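PDB 6WB6: transferrin from Manduca sexta, which transports iron, binding a single ferric ion per molecule together with a carbonate anion. Local coordinates for residues E82-P87 and V234-A239; F88-V93 and F220-F225. All coordinates share one frame; numbering follows the deposited sequence.

How the contacts relate
Follow the chain out of strand 72-79, part of the four-stranded sheet of the first lobe, and it turns through 82-87 before entering strand 90-97 of that lobe's mixed sheet. Contact 2 then joins 88-93 to 220-225, closing a loop that carries helix 121-131, which lines the carbonate pocket, and helix 203-213 with the iron ligand Y204. Past helix 223-229, contact 1 joins 82-87 to 234-239, so its loop encloses that of contact 2. The two touch at I224, whose CD1 is 3.4 Å from E83 OE1. Together they tie the crossing between the two sheets to strand 218-222, helix 223-229 and the loop after it.

Contact 1: residues E82-P87 and V234-A239; sequences EEPDAP and VGTTPA
E82 reaches along the turn V234-T237 with both its backbone and its side chain. Its carbonyl O takes the N-H of T236 on a lone pair, in the carbonyl plane, at 2.8 Å from T236 N. G235 CA lies 3.0 Å from the same E82 O in a CA-H...O contact. The E82 side chain is stretched out, CG anti to the backbone N (chi1 -170°), which carries the carboxylate past T236 to slant across T237. There T237 OG1 would donate to E82 OE2, but at 2.3 Å the spacing is implausibly short and the detail doubtful. K228, on helix 223-229, makes a salt bridge to the same OE2. T236 OG1 packs against E82 CA, 3.2 Å away. E83 adds little beyond a slanting approach of OE2 to V234 CG2. G235 has positive phi, and any CB on it would run into E82 O, so a glycine suits this place twice over. What results is a surface junction of two reverse turns, a type I beta turn over E83-A86 and a type II' beta turn over V234-T237 with G235 as its second residue.

Contact 2: residues F88-V93 and F220-F225; sequences FRYEAV and FTKVIF. With FE (Fe (III) ion), chain E.
The phenol ring of Y90 has K222 lying across one face at its CG end and ferric iron bound at its hydroxyl. K222 CD sits almost over Y90 CG, 3.3 Å away, and NZ comes obliquely to 3.2 Å from Y90 CD2. At the phenol tip, Y90 OH binds the iron at 2.2 Å. That oxygen is also hydrogen-bonded to R271, while the Y90 side chain also touches N121 and V122 of helix 121-131. With CG in the crowded position between backbone N and carbonyl carbon (chi1 47°), the ring is turned onto the K222 chain and its OH to the iron. The K222 ammonium makes a cation-pi contact with Y204, another iron ligand, so the lysine touches both ligand tyrosines. A leucine in place of K222 would probably cost Y204 its cation-pi partner and strip the Y90 ring of part of the methylene chain lying over the CG end of one face.

Further along the strand, the backbones pair antiparallel. V93 and T221 are a hydrogen-bonded pair, V93 N reaching T221 O at 2.8 Å and T221 N returning to V93 O at 3.1 Å; A92 and K222 form the next, non-hydrogen-bonded pair. K222 is the N-cap residue where strand turns into helix, and V223 N, in the first turn, gives a longer bond of 3.3 Å to E91 O. V93 CG1 presses on V223 CG2 at 3.4 Å, tight for two methyls, with the side chains about at right angles.

Strand 90-97 also pairs antiparallel with strand 269-271, where R89 and Y90 both face R271 in a classic beta bulge. Strand 218-222 pairs in parallel with strand 112-114, helix 223-229 packs T226 against V93 and T221, and A92 turns its methyl to V122 and I126 of helix 121-131.

Contact 1: residues E82-P87 and V234-A239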
loop_
_atom_site.group_PDB
_atom_site.type_symbol
_atom_site.label_atom_id
_atom_site.label_comp_id
_atom_site.label_asym_id
_atom_site.label_seq_id
_atom_site.Cartn_x
_atom_site.Cartn_y
_atom_site.Cartn_z
ATOM N N GLU A 82 22.845 -8.381 -19.914
ATOM C CA GLU A 82 22.683 -9.771 -20.310
ATOM C C GLU A 82 21.835 -9.887 -21.565
ATOM O O GLU A 82 22.104 -10.739 -22.418
ATOM C CB GLU A 82 22.056 -10.556 -19.157
ATOM C CG GLU A 82 22.056 -12.034 -19.334
ATOM C CD GLU A 82 21.690 -12.749 -18.049
ATOM O OE1 GLU A 82 21.180 -12.075 -17.124
ATOM O OE2 GLU A 82 21.922 -13.977 -17.956
ATOM N N GLU A 83 20.814 -9.040 -21.705
ATOM C CA GLU A 83 19.907 -9.081 -22.854
ATOM C C GLU A 83 19.748 -7.700 -23.492
ATOM O O GLU A 83 18.638 -7.170 -23.615
ATOM C CB GLU A 83 18.551 -9.637 -22.423
ATOM C CG GLU A 83 18.582 -11.099 -22.000
ATOM C CD GLU A 83 17.221 -11.604 -21.581
ATOM O OE1 GLU A 83 16.865 -11.426 -20.403
ATOM O OE2 GLU A 83 16.496 -12.138 -22.442
ATOM N N PRO A 84 20.842 -7.103 -23.956
ATOM C CA PRO A 84 20.761 -5.727 -24.483
ATOM C C PRO A 84 19.902 -5.609 -25.728
ATOM O O PRO A 84 19.390 -4.518 -26.018
ATOM C CB PRO A 84 22.225 -5.378 -24.781
ATOM C CG PRO A 84 22.879 -6.719 -25.042
ATOM C CD PRO A 84 22.160 -7.721 -24.169
ATOM N N ASP A 85 19.711 -6.697 -26.457
ATOM C CA ASP A 85 18.978 -6.683 -27.716
ATOM C C ASP A 85 17.588 -7.309 -27.631
ATOM O O ASP A 85 16.878 -7.351 -28.635
ATOM C CB ASP A 85 19.824 -7.388 -28.780
ATOM C CG ASP A 85 21.091 -6.607 -29.104
ATOM O OD1 ASP A 85 20.952 -5.405 -29.400
ATOM O OD2 ASP A 85 22.210 -7.171 -29.035
ATOM N N ALA A 86 17.185 -7.801 -26.478
ATOM C CA ALA A 86 15.861 -8.393 -26.356
ATOM C C ALA A 86 14.795 -7.301 -26.330
ATOM O O ALA A 86 14.954 -6.302 -25.621
ATOM C CB ALA A 86 15.776 -9.243 -25.089
ATOM N N PRO A 87 13.698 -7.459 -27.081
ATOM C CA PRO A 87 12.667 -6.409 -27.127
ATOM C C PRO A 87 11.941 -6.200 -25.813
ATOM O O PRO A 87 11.430 -5.102 -25.586
ATOM C CB PRO A 87 11.701 -6.912 -28.211
ATOM C CG PRO A 87 11.918 -8.379 -28.222
ATOM C CD PRO A 87 13.341 -8.607 -27.928
ATOM N N VAL A 234 21.792 -17.730 -22.717
ATOM C CA VAL A 234 20.775 -16.707 -22.935
ATOM C C VAL A 234 21.462 -15.348 -22.954
ATOM O O VAL A 234 22.239 -15.019 -22.052
ATOM C CB VAL A 234 19.652 -16.790 -21.870
ATOM C CG1 VAL A 234 20.208 -16.929 -20.470
ATOM C CG2 VAL A 234 18.727 -15.584 -21.955
ATOM N N GLY A 235 21.195 -14.569 -23.999
ATOM C CA GLY A 235 21.819 -13.254 -24.102
ATOM C C GLY A 235 23.335 -13.387 -24.084
ATOM O O GLY A 235 23.908 -14.225 -24.780
ATOM N N THR A 236 23.990 -12.570 -23.256
ATOM C CA THR A 236 25.435 -12.628 -23.076
ATOM C C THR A 236 25.868 -13.781 -22.184
ATOM O O THR A 236 27.073 -14.005 -22.015
ATOM C CB THR A 236 25.957 -11.331 -22.448
ATOM O OG1 THR A 236 25.389 -11.184 -21.139
ATOM C CG2 THR A 236 25.635 -10.121 -23.318
ATOM N N THR A 237 24.942 -14.478 -21.603
ATOM C CA THR A 237 25.310 -15.535 -20.677
ATOM C C THR A 237 25.524 -16.822 -21.448
ATOM O O THR A 237 24.653 -17.212 -22.242
ATOM C CB THR A 237 24.243 -15.756 -19.626
ATOM O OG1 THR A 237 23.964 -14.515 -18.968
ATOM C CG2 THR A 237 24.723 -16.801 -18.611
ATOM N N PRO A 238 26.666 -17.474 -21.262
ATOM C CA PRO A 238 26.985 -18.684 -22.014
ATOM C C PRO A 238 26.318 -19.905 -21.390
ATOM O O PRO A 238 25.701 -19.852 -20.319
ATOM C CB PRO A 238 28.505 -18.758 -21.890
ATOM C CG PRO A 238 28.755 -18.218 -20.548
ATOM C CD PRO A 238 27.797 -17.071 -20.403
ATOM N N ALA A 239 26.482 -21.025 -22.080
ATOM C CA ALA A 239 25.987 -22.287 -21.566
ATOM C C ALA A 239 26.629 -22.572 -20.219
ATOM O O ALA A 239 27.742 -22.128 -19.928
ATOM C CB ALA A 239 26.272 -23.413 -22.558
#

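Contact 2: residues F88-V93 and F220-F225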
loop_
_atom_site.group_PDB
_atom_site.type_symbol
_atom_site.label_atom_id
_atom_site.label_comp_id
_atom_site.label_asym_id
_atom_site.label_seq_id
_atom_site.Cartn_x
_atom_site.Cartn_y
_atom_site.Cartn_z
ATOM N N PHE A 88 11.911 -7.205 -24.943
ATOM C CA PHE A 88 11.125 -7.197 -23.720
ATOM C C PHE A 88 11.995 -7.548 -22.522
ATOM O O PHE A 88 12.990 -8.282 -22.632
ATOM C CB PHE A 88 9.956 -8.216 -23.782
ATOM C CG PHE A 88 9.130 -8.121 -25.031
ATOM C CD1 PHE A 88 8.397 -6.987 -25.299
ATOM C CD2 PHE A 88 9.073 -9.179 -25.929
ATOM C CE1 PHE A 88 7.632 -6.899 -26.448
ATOM C CE2 PHE A 88 8.306 -9.091 -27.070
ATOM C CZ PHE A 88 7.592 -7.947 -27.338
ATOM N N ARG A 89 11.608 -7.006 -21.366
ATOM C CA ARG A 89 12.270 -7.368 -20.128
ATOM C C ARG A 89 12.264 -8.879 -19.932
ATOM O O ARG A 89 13.273 -9.479 -19.527
ATOM C CB ARG A 89 11.586 -6.685 -18.954
ATOM C CG ARG A 89 12.309 -6.947 -17.631
ATOM C CD ARG A 89 11.694 -6.115 -16.597
ATOM N NE ARG A 89 12.111 -6.430 -15.241
ATOM C CZ ARG A 89 11.855 -5.639 -14.210
ATOM N NH1 ARG A 89 11.170 -4.518 -14.419
ATOM N NH2 ARG A 89 12.240 -5.976 -12.980
ATOM N N TYR A 90 11.121 -9.514 -20.139
ATOM C CA TYR A 90 11.039 -10.998 -20.034
ATOM C C TYR A 90 9.755 -11.510 -20.646
ATOM O O TYR A 90 8.766 -10.905 -20.533
ATOM C CB TYR A 90 11.181 -11.639 -18.652
ATOM C CG TYR A 90 10.411 -11.072 -17.498
ATOM C CD1 TYR A 90 9.065 -11.323 -17.372
ATOM C CD2 TYR A 90 11.044 -10.369 -16.494
ATOM C CE1 TYR A 90 8.349 -10.855 -16.298
ATOM C CE2 TYR A 90 10.350 -9.899 -15.409
ATOM C CZ TYR A 90 8.997 -10.131 -15.330
ATOM O OH TYR A 90 8.302 -9.689 -14.297
ATOM N N GLU A 91 9.892 -12.618 -21.313
ATOM C CA GLU A 91 8.778 -13.302 -21.930
ATOM C C GLU A 91 8.232 -14.353 -20.984
ATOM O O GLU A 91 8.994 -15.096 -20.352
ATOM C CB GLU A 91 9.210 -13.961 -23.230
ATOM C CG GLU A 91 9.710 -12.961 -24.254
ATOM C CD GLU A 91 10.552 -13.649 -25.285
ATOM O OE1 GLU A 91 11.716 -13.963 -24.956
ATOM O OE2 GLU A 91 10.029 -13.935 -26.384
ATOM N N ALA A 92 6.905 -14.402 -20.908
ATOM C CA ALA A 92 6.193 -15.348 -20.070
ATOM C C ALA A 92 6.021 -16.628 -20.857
ATOM O O ALA A 92 5.672 -16.598 -22.034
ATOM C CB ALA A 92 4.822 -14.793 -19.652
ATOM N N VAL A 93 6.275 -17.758 -20.210
ATOM C CA VAL A 93 6.179 -19.030 -20.893
ATOM C C VAL A 93 5.421 -20.000 -20.015
ATOM O O VAL A 93 5.281 -19.810 -18.803
ATOM C CB VAL A 93 7.572 -19.607 -21.293
ATOM C CG1 VAL A 93 8.212 -18.703 -22.345
ATOM C CG2 VAL A 93 8.453 -19.781 -20.138
ATOM N N PHE A 220 4.496 -21.850 -14.862
ATOM C CA PHE A 220 4.422 -20.529 -15.466
ATOM C C PHE A 220 5.647 -19.732 -15.020
ATOM O O PHE A 220 5.790 -19.412 -13.837
ATOM C CB PHE A 220 3.118 -19.837 -15.068
ATOM C CG PHE A 220 1.882 -20.613 -15.471
ATOM C CD1 PHE A 220 1.444 -20.602 -16.777
ATOM C CD2 PHE A 220 1.181 -21.365 -14.552
ATOM C CE1 PHE A 220 0.311 -21.309 -17.152
ATOM C CE2 PHE A 220 0.042 -22.084 -14.931
ATOM C CZ PHE A 220 -0.381 -22.056 -16.233
ATOM N N THR A 221 6.531 -19.417 -15.958
ATOM C CA THR A 221 7.737 -18.716 -15.595
ATOM C C THR A 221 8.197 -17.894 -16.805
ATOM O O THR A 221 7.393 -17.533 -17.676
ATOM C CB THR A 221 8.743 -19.746 -15.063
ATOM O OG1 THR A 221 9.926 -19.090 -14.652
ATOM C CG2 THR A 221 9.049 -20.828 -16.132
ATOM N N LYS A 222 9.478 -17.550 -16.842
ATOM C CA LYS A 222 10.012 -16.757 -17.942
ATOM C C LYS A 222 11.203 -17.475 -18.557
ATOM O O LYS A 222 11.796 -18.374 -17.965
ATOM C CB LYS A 222 10.409 -15.336 -17.522
ATOM C CG LYS A 222 11.554 -15.217 -16.550
ATOM C CD LYS A 222 11.932 -13.762 -16.308
ATOM C CE LYS A 222 12.805 -13.627 -15.079
ATOM N NZ LYS A 222 12.871 -12.218 -14.548
ATOM N N VAL A 223 11.551 -17.031 -19.762
ATOM C CA VAL A 223 12.460 -17.780 -20.617
ATOM C C VAL A 223 13.822 -17.894 -19.971
ATOM O O VAL A 223 14.445 -18.958 -19.964
ATOM C CB VAL A 223 12.566 -17.097 -21.990
ATOM C CG1 VAL A 223 13.730 -17.681 -22.799
ATOM C CG2 VAL A 223 11.263 -17.233 -22.688
ATOM N N ILE A 224 14.321 -16.780 -19.446
ATOM C CA ILE A 224 15.714 -16.729 -19.054
ATOM C C ILE A 224 15.972 -17.713 -17.929
ATOM O O ILE A 224 17.004 -18.400 -17.920
ATOM C CB ILE A 224 16.113 -15.286 -18.689
ATOM C CG1 ILE A 224 17.598 -15.211 -18.404
ATOM C CG2 ILE A 224 15.317 -14.762 -17.495
ATOM C CD1 ILE A 224 18.147 -13.774 -18.379
ATOM N N PHE A 225 15.030 -17.827 -16.979
ATOM C CA PHE A 225 15.181 -18.842 -15.942
ATOM C C PHE A 225 14.907 -20.228 -16.484
ATOM O O PHE A 225 15.419 -21.208 -15.935
ATOM C CB PHE A 225 14.268 -18.567 -14.747
ATOM C CG PHE A 225 14.878 -17.643 -13.738
ATOM C CD1 PHE A 225 14.758 -16.291 -13.883
ATOM C CD2 PHE A 225 15.597 -18.132 -12.665
ATOM C CE1 PHE A 225 15.325 -15.440 -12.999
ATOM C CE2 PHE A 225 16.169 -17.265 -11.756
ATOM C CZ PHE A 225 16.035 -15.921 -11.934
HETATM FE FE FE E . 8.284 -11.056 -12.598
#